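Local coordinates for protein phosphoserine aminotransferase (Bacillus alcalophilus, PDB 2BIG) that catalyses the reversible, pyridoxal-phosphate-dependent interconversion of 3-phosphohydroxypyruvate and phosphoserine, with glutamate and 2-oxoglutarate as partners, in serine biosynthesis, at residues E116-A121 with E136-E141; Q160-I165 with R181-N186; D173-I178 with I191-Q196. One frame throughout, in Å; residues are numbered along the deposited sequence.

Interaction 1. Residues E116-A121 with E136-E141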
# COMPACT_ATOMS: atom_id res chain seq x y z
N GLU A 116 19.16 9.99 19.12
CA GLU A 116 20.60 9.76 19.03
C GLU A 116 20.86 8.47 18.25
O GLU A 116 20.15 7.48 18.39
CB GLU A 116 21.19 9.58 20.44
CG GLU A 116 22.71 9.53 20.36
CD GLU A 116 23.48 9.75 21.63
OE1 GLU A 116 22.90 9.86 22.74
OE2 GLU A 116 24.73 9.82 21.44
N THR A 117 21.88 8.47 17.42
CA THR A 117 22.27 7.40 16.57
C THR A 117 23.77 7.15 16.73
O THR A 117 24.52 7.95 17.27
CB THR A 117 21.99 7.61 15.08
OG1 THR A 117 22.66 8.78 14.58
CG2 THR A 117 20.50 7.81 14.84
N HIS A 118 24.18 6.01 16.21
CA HIS A 118 25.57 5.59 16.24
C HIS A 118 25.83 4.63 15.09
O HIS A 118 24.88 3.99 14.65
CB HIS A 118 25.84 4.88 17.54
CG HIS A 118 27.23 4.47 17.86
ND1 HIS A 118 27.75 3.23 17.63
CD2 HIS A 118 28.20 5.24 18.41
CE1 HIS A 118 29.01 3.22 18.03
NE2 HIS A 118 29.31 4.42 18.51
N ILE A 119 27.09 4.54 14.68
CA ILE A 119 27.55 3.59 13.67
C ILE A 119 28.41 2.53 14.35
O ILE A 119 29.53 2.72 14.78
CB ILE A 119 28.26 4.27 12.50
CG1 ILE A 119 27.28 5.25 11.80
CG2 ILE A 119 28.83 3.22 11.56
CD1 ILE A 119 27.88 6.26 10.87
N ALA A 120 27.79 1.34 14.46
CA ALA A 120 28.47 0.23 15.13
C ALA A 120 29.66 -0.27 14.31
O ALA A 120 30.67 -0.68 14.88
CB ALA A 120 27.47 -0.89 15.40
N ALA A 121 29.48 -0.25 13.01
CA ALA A 121 30.49 -0.72 12.07
C ALA A 121 30.04 -0.30 10.67
O ALA A 121 28.86 -0.04 10.46
CB ALA A 121 30.72 -2.21 12.18
N GLU A 136 34.12 -6.24 15.05
CA GLU A 136 34.30 -4.82 14.85
C GLU A 136 33.17 -3.98 15.45
O GLU A 136 33.26 -2.74 15.53
CB GLU A 136 34.34 -4.43 13.36
CG GLU A 136 35.43 -5.01 12.50
CD GLU A 136 35.36 -4.57 11.03
OE1 GLU A 136 35.20 -3.36 10.73
OE2 GLU A 136 35.47 -5.46 10.13
N PHE A 137 32.10 -4.68 15.82
CA PHE A 137 30.94 -3.88 16.19
C PHE A 137 31.09 -3.13 17.51
O PHE A 137 31.44 -3.70 18.51
CB PHE A 137 29.68 -4.77 16.31
CG PHE A 137 29.15 -5.36 15.04
CD1 PHE A 137 29.80 -5.32 13.83
CD2 PHE A 137 27.90 -6.00 15.10
CE1 PHE A 137 29.26 -5.88 12.67
CE2 PHE A 137 27.35 -6.52 13.96
CZ PHE A 137 28.00 -6.44 12.73
N GLN A 138 30.82 -1.84 17.46
CA GLN A 138 30.88 -0.94 18.58
C GLN A 138 29.46 -0.77 19.14
O GLN A 138 28.61 -0.13 18.55
CB GLN A 138 31.48 0.41 18.18
CG GLN A 138 32.85 0.52 17.55
CD GLN A 138 33.23 2.01 17.49
OE1 GLN A 138 32.47 2.91 17.88
NE2 GLN A 138 34.42 2.25 16.99
N LEU A 139 29.26 -1.37 20.31
CA LEU A 139 27.96 -1.44 20.94
C LEU A 139 27.88 -0.51 22.11
O LEU A 139 28.92 -0.28 22.75
CB LEU A 139 27.70 -2.87 21.38
CG LEU A 139 27.73 -3.94 20.28
CD1 LEU A 139 27.37 -5.32 20.85
CD2 LEU A 139 26.84 -3.53 19.13
N ASN A 140 26.72 -0.01 22.45
CA ASN A 140 26.53 0.89 23.57
C ASN A 140 25.58 0.30 24.58
O ASN A 140 24.59 -0.30 24.18
CB ASN A 140 25.99 2.27 23.12
CG ASN A 140 26.82 2.80 21.99
OD1 ASN A 140 27.96 3.28 22.22
ND2 ASN A 140 26.27 2.76 20.77
N GLU A 141 25.83 0.51 25.88
CA GLU A 141 24.88 -0.04 26.87
C GLU A 141 23.46 0.48 26.72
O GLU A 141 22.47 -0.17 27.05
CB GLU A 141 25.40 0.30 28.27
CG GLU A 141 25.50 1.77 28.69
CD GLU A 141 25.83 1.77 30.19
OE1 GLU A 141 27.01 1.89 30.69
OE2 GLU A 141 24.75 1.63 30.86
O HOH W 1 31.43 4.48 19.75
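His118 faces the loop 136-141 with its imidazole, and two loop side chains meet it in different ways. Because CG lies anti to the backbone N (chi1 -174°), the ring reaches out to the loop, where the amide nitrogen ND2 of Asn140 sits over one face, near the rim and 3.5 Å from His118 CG. The amide plane stands almost perpendicular to the ring, at 89°. ND2 spends a hydrogen bond on Asp143 OD1, and its meeting with the ring is packing over the face. At the edge of the imidazole, in its plane, lies CB of Gln138. A water joins the two side chains, 2.5 Å from His118 NE2 and donating to Gln138 OE1 at 2.7 Å, while His118 ND1 is bonded to Asn96 OD1 on the neighbouring strand; both ring nitrogens thus have partners, and the ring's rotation is fixed. At Ala120 the chain turns a corner, and the backbones come together: Gln138 N donates to Ala120 O (2.8 Å), and Ala120 CA makes a CA-H...O contact with Gln138 O (3.4 Å). The same Ala120 O also receives the CA-H of Phe137. Ala121 then ends the contact by setting its CB against CD1 of the Phe137 ring (3.6 Å), beside Pro132. Running nearly opposite to the strand, the loop returns toward strand 143-149 along the edge of the sheet. Strand 116-122 is the outermost strand on this side of the mixed, mostly parallel seven-stranded sheet, the hallmark of the large domain of fold-type I pyridoxal-phosphate enzymes.

Interaction 2. Residues Q160-I165 with R181-N186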
# COMPACT_ATOMS: atom_id res chain seq x y z
N GLN A 160 26.33 -13.62 5.84
CA GLN A 160 26.36 -15.07 5.79
C GLN A 160 25.66 -15.71 6.97
O GLN A 160 25.18 -16.86 6.91
CB GLN A 160 27.81 -15.60 5.70
CG GLN A 160 28.55 -15.02 4.48
CD GLN A 160 27.75 -15.30 3.22
OE1 GLN A 160 27.62 -16.49 2.89
NE2 GLN A 160 27.22 -14.28 2.57
N ASN A 161 25.66 -14.99 8.06
CA ASN A 161 25.05 -15.38 9.33
C ASN A 161 24.89 -14.08 10.11
O ASN A 161 25.24 -13.00 9.58
CB ASN A 161 25.89 -16.41 10.06
CG ASN A 161 27.34 -15.98 10.05
OD1 ASN A 161 27.63 -14.87 10.47
ND2 ASN A 161 28.14 -16.89 9.53
N PHE A 162 24.31 -14.21 11.30
CA PHE A 162 23.89 -13.02 12.01
C PHE A 162 24.49 -12.98 13.39
O PHE A 162 24.69 -14.04 13.97
CB PHE A 162 22.34 -13.01 12.07
CG PHE A 162 21.74 -12.84 10.69
CD1 PHE A 162 21.07 -13.90 10.11
CD2 PHE A 162 21.88 -11.67 9.96
CE1 PHE A 162 20.54 -13.75 8.82
CE2 PHE A 162 21.33 -11.51 8.68
CZ PHE A 162 20.68 -12.58 8.12
N PRO A 163 24.76 -11.76 13.88
CA PRO A 163 25.41 -11.69 15.19
C PRO A 163 24.46 -12.04 16.30
O PRO A 163 23.26 -11.87 16.28
CB PRO A 163 25.79 -10.21 15.21
CG PRO A 163 24.75 -9.49 14.42
CD PRO A 163 24.46 -10.44 13.28
N GLU A 164 25.07 -12.58 17.39
CA GLU A 164 24.39 -12.83 18.63
C GLU A 164 24.50 -11.57 19.51
O GLU A 164 25.60 -11.28 20.01
CB GLU A 164 25.04 -13.99 19.41
CG GLU A 164 24.73 -15.34 18.79
CD GLU A 164 23.52 -16.07 19.34
OE1 GLU A 164 22.40 -16.08 18.75
OE2 GLU A 164 23.75 -16.68 20.41
N ILE A 165 23.41 -10.88 19.67
CA ILE A 165 23.23 -9.58 20.35
C ILE A 165 22.38 -9.83 21.57
O ILE A 165 21.29 -10.40 21.38
CB ILE A 165 22.57 -8.63 19.31
CG1 ILE A 165 23.46 -8.56 18.04
CG2 ILE A 165 22.22 -7.22 19.64
CD1 ILE A 165 24.90 -8.17 18.36
N ARG A 181 16.29 -18.47 2.20
CA ARG A 181 17.05 -19.45 2.94
C ARG A 181 16.48 -19.58 4.33
O ARG A 181 15.72 -18.69 4.76
CB ARG A 181 18.54 -19.02 3.01
CG ARG A 181 18.73 -17.62 3.54
CD ARG A 181 20.16 -17.10 3.40
NE ARG A 181 20.27 -15.73 3.89
CZ ARG A 181 21.39 -15.08 4.19
NH1 ARG A 181 22.56 -15.69 4.02
NH2 ARG A 181 21.34 -13.84 4.65
N PRO A 182 16.82 -20.64 5.04
CA PRO A 182 16.38 -20.73 6.45
C PRO A 182 16.90 -19.59 7.29
O PRO A 182 17.97 -19.04 7.01
CB PRO A 182 16.92 -22.09 6.92
CG PRO A 182 17.08 -22.87 5.63
CD PRO A 182 17.58 -21.85 4.65
N LEU A 183 16.15 -19.24 8.32
CA LEU A 183 16.46 -18.15 9.23
C LEU A 183 16.13 -18.52 10.66
O LEU A 183 15.06 -19.06 10.86
CB LEU A 183 15.59 -16.95 8.83
CG LEU A 183 15.70 -15.61 9.45
CD1 LEU A 183 17.13 -15.11 9.34
CD2 LEU A 183 14.72 -14.64 8.77
N LYS A 184 16.99 -18.19 11.60
CA LYS A 184 16.74 -18.32 13.03
C LYS A 184 16.10 -17.03 13.53
O LYS A 184 16.83 -16.12 13.92
CB LYS A 184 17.98 -18.63 13.84
CG LYS A 184 17.71 -19.00 15.29
CD LYS A 184 18.93 -19.71 15.88
CE LYS A 184 19.19 -19.46 17.36
NZ LYS A 184 20.64 -19.81 17.61
N VAL A 185 14.76 -17.00 13.46
CA VAL A 185 14.05 -15.75 13.75
C VAL A 185 14.31 -15.29 15.17
O VAL A 185 14.34 -14.10 15.42
CB VAL A 185 12.55 -15.95 13.45
CG1 VAL A 185 11.68 -14.82 13.97
CG2 VAL A 185 12.36 -16.12 11.93
N ASN A 186 14.54 -16.22 16.08
CA ASN A 186 14.71 -15.79 17.47
C ASN A 186 16.01 -15.04 17.75
O ASN A 186 16.18 -14.56 18.86
CB ASN A 186 14.51 -16.98 18.40
CG ASN A 186 15.61 -17.98 18.44
OD1 ASN A 186 16.67 -17.74 17.88
ND2 ASN A 186 15.35 -19.11 19.08
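Phe162 reaches across to Leu183 and Arg181, and its ring carries the close part of this contact between two loops that run almost in the same direction. CD1 of Leu183 packs against the ring carbon CE1 of Phe162 at 3.7 Å, the two side chains crossing at about a right angle. Further along, CZ of Phe162 meets the guanidinium nitrogen NH2 of Arg181 at 3.8 Å; the arginine comes from the opposite direction, and its plane is turned 73° from the ring, so there is no parallel stacking. The extended chain of Arg181 from CG to NE delivers the guanidinium to this spot. There its polar atoms are engaged just outside the two segments: NH2 forms a salt bridge with Asp177 OD2 and NH1 bonds to Tyr159 O, which probably holds the group in place beside the aromatic ring. Phe162 is likewise secured by the residues that follow 181-186, its ring meeting Phe188 edge-to-face and its carbonyl accepting from Gln187 NE2.

Toward solvent the contact thins. Gln160 O lies 4.1 Å from Arg181 NH1, and the exposed pair Glu164 and Lys184 brings OE1 and NZ no closer than 4.3 Å, beyond a salt bridge. Glu164 OE1 has a weak hydrogen bond to Gln187 NE2 instead. The backbones themselves stay well apart, with Phe162 CA and Lys184 CA 9.0 Å from each other. No hydrogen bond joins the two segments. The chemistry implies that they meet by van der Waals packing around one aromatic ring, while the bonds of Arg181 to Tyr159 and of Gln187 to Phe162 tie the loops, Asp177 holds the guanidinium, and the opposite charges at the rim probably add only a diffuse, solvent-screened attraction.

Interaction 3. Residues D173-I178 with I191-Q196. With PLP (pyridoxal-5'-phosphate), chain C.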
# COMPACT_ATOMS: atom_id res chain seq x y z
N ASP A 173 16.52 -5.14 8.20
CA ASP A 173 15.91 -4.89 6.90
C ASP A 173 16.30 -6.05 5.99
O ASP A 173 17.44 -6.09 5.52
CB ASP A 173 16.42 -3.55 6.34
CG ASP A 173 15.87 -3.27 4.97
OD1 ASP A 173 15.11 -4.09 4.39
OD2 ASP A 173 16.24 -2.18 4.45
N MET A 174 15.38 -6.98 5.81
CA MET A 174 15.59 -8.16 4.99
C MET A 174 14.84 -8.08 3.67
O MET A 174 14.54 -9.12 3.06
CB MET A 174 15.19 -9.42 5.72
CG MET A 174 16.00 -9.62 7.01
SD MET A 174 15.79 -11.29 7.64
CE MET A 174 16.96 -11.33 8.99
N SER A 175 14.54 -6.86 3.23
CA SER A 175 13.76 -6.67 2.01
C SER A 175 14.23 -7.54 0.84
O SER A 175 13.39 -8.15 0.19
CB SER A 175 13.80 -5.24 1.55
OG SER A 175 13.17 -4.38 2.51
N SER A 176 15.53 -7.63 0.59
CA SER A 176 15.96 -8.28 -0.65
C SER A 176 16.44 -9.71 -0.44
O SER A 176 16.88 -10.31 -1.41
CB SER A 176 16.95 -7.39 -1.41
OG SER A 176 18.02 -7.00 -0.56
N ASP A 177 16.35 -10.29 0.75
CA ASP A 177 16.67 -11.69 0.89
C ASP A 177 15.75 -12.45 1.83
O ASP A 177 15.98 -13.64 2.10
CB ASP A 177 18.13 -11.96 1.25
CG ASP A 177 18.50 -11.60 2.69
OD1 ASP A 177 17.64 -11.02 3.40
OD2 ASP A 177 19.64 -11.94 3.07
N ILE A 178 14.64 -11.89 2.29
CA ILE A 178 13.76 -12.65 3.19
C ILE A 178 13.22 -13.89 2.50
O ILE A 178 12.78 -13.86 1.36
CB ILE A 178 12.58 -11.77 3.68
CG1 ILE A 178 11.72 -12.47 4.72
CG2 ILE A 178 11.77 -11.24 2.52
CD1 ILE A 178 10.84 -11.63 5.61
N ILE A 191 12.11 -8.09 12.16
CA ILE A 191 12.55 -8.26 10.79
C ILE A 191 11.51 -7.58 9.92
O ILE A 191 10.31 -7.76 10.17
CB ILE A 191 12.60 -9.76 10.40
CG1 ILE A 191 13.69 -10.46 11.20
CG2 ILE A 191 12.67 -9.94 8.91
CD1 ILE A 191 13.51 -11.99 11.17
N TYR A 192 11.93 -6.81 8.92
CA TYR A 192 10.97 -6.21 8.00
C TYR A 192 11.45 -6.37 6.56
O TYR A 192 12.66 -6.48 6.34
CB TYR A 192 10.65 -4.76 8.31
CG TYR A 192 11.79 -3.80 8.30
CD1 TYR A 192 12.06 -3.01 7.19
CD2 TYR A 192 12.62 -3.61 9.40
CE1 TYR A 192 13.07 -2.10 7.11
CE2 TYR A 192 13.65 -2.69 9.34
CZ TYR A 192 13.89 -1.94 8.20
OH TYR A 192 14.88 -1.00 8.16
N ALA A 193 10.49 -6.36 5.65
CA ALA A 193 10.80 -6.54 4.25
C ALA A 193 9.64 -6.02 3.40
O ALA A 193 8.54 -6.50 3.57
CB ALA A 193 10.99 -8.01 3.89
N GLY A 194 9.90 -5.10 2.48
CA GLY A 194 8.92 -4.88 1.42
C GLY A 194 8.73 -6.17 0.68
O GLY A 194 9.71 -6.91 0.43
N ALA A 195 7.52 -6.52 0.29
CA ALA A 195 7.31 -7.82 -0.34
C ALA A 195 7.86 -7.92 -1.73
O ALA A 195 8.07 -9.06 -2.18
CB ALA A 195 5.82 -8.14 -0.35
N GLN A 196 8.11 -6.81 -2.42
CA GLN A 196 8.25 -6.81 -3.86
C GLN A 196 9.59 -7.31 -4.37
O GLN A 196 9.87 -7.22 -5.55
CB GLN A 196 8.04 -5.41 -4.38
CG GLN A 196 9.07 -4.38 -3.95
CD GLN A 196 8.76 -3.63 -2.66
OE1 GLN A 196 7.84 -4.03 -1.92
NE2 GLN A 196 9.52 -2.56 -2.39
N1 PLP C . 15.62 -1.78 1.86
C2 PLP C . 16.18 -2.63 0.97
C2A PLP C . 17.28 -3.57 1.44
C3 PLP C . 15.69 -2.67 -0.32
O3 PLP C . 16.21 -3.52 -1.21
C4 PLP C . 14.65 -1.81 -0.70
C4A PLP C . 14.14 -1.68 -2.14
C5 PLP C . 14.14 -0.90 0.22
C6 PLP C . 14.65 -0.90 1.51
C5A PLP C . 13.07 0.16 -0.12
O4P PLP C . 11.78 -0.49 -0.12
P PLP C . 10.44 0.38 -0.46
O1P PLP C . 10.65 0.92 -1.82
O2P PLP C . 10.38 1.46 0.59
O3P PLP C . 9.34 -0.62 -0.32
O HOH W 2 10.91 -9.18 -0.41
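Asp173 lays its own backbone over a tyrosine: its CA sits above one face of the Tyr192 ring, 3.9 Å from the centroid and 15° off the ring normal, a CH-pi contact between paired residues of adjacent parallel strands. Tyr192 CG lies between its backbone N and carbonyl carbon (chi1 59°), which folds the ring back against Asp173, and its OH bonds to His147 NE2. The Asp173 carboxylate, only 18° from the ring plane, divides its work. OD2 approaches the pyridine N1 of the cofactor at 2.7 Å, whereas OD1 accepts twice from Ser175: from the hydroxyl OG (2.7 Å), through its syn lone pair, and from the backbone N, nearly in line with the C-O bond, closing an Asx turn. This pair of bonds fixes the rotation of the carboxylate. With an alanine here, the pyridine nitrogen is likely to lose its acidic partner, and Ser175 N and OG the acceptor that orients them.

The two segments are also tied by Met174 N to Tyr192 O (2.8 Å) and, weakly, by Gly194 N to Ser175 OG. Away from the cofactor the interface is apolar: Met174 SD rests on Ile191 CG2 (3.6 Å), and Ile178, in one of its two conformers, packs CG2 on Ala193 CB. A water donating to Ser175 O and Gly194 O bridges the diverging chains. Farther along, Gln196 NE2 donates to phosphate oxygen O3P (2.8 Å), and Ser175 CB lies by the pyridine ring. Thr239 and Asn238 of the second subunit also bond the cofactor. Ends of neighbouring parallel strands holding pyridoxal phosphate, with an aspartate at N1, are typical of the active site of fold-type I aminotransferases.

Overall arrangement
Burial in these three contacts does not simply follow distance from the centre. Interaction 3 is wholly buried near the middle of the chain, on adjoining sheet strands; interaction 1, farthest out, is partly buried at an outermost strand of the same sheet, its nearest atoms about 12 Å from those of interaction 3; interaction 2, between them, is a surface contact of loops. Chemistry differs accordingly: one strand bond, a weak serine bond, apolar packing and cofactor binding in the core, one backbone bond and a water bridge at the edge, aromatic and apolar touches at the surface. Interaction 2 joins the others, Pro163 packing on Phe137 of interaction 1, while Leu183 and Phe162 rest on Met174 of interaction 3, whose segments alternate with its own along the chain.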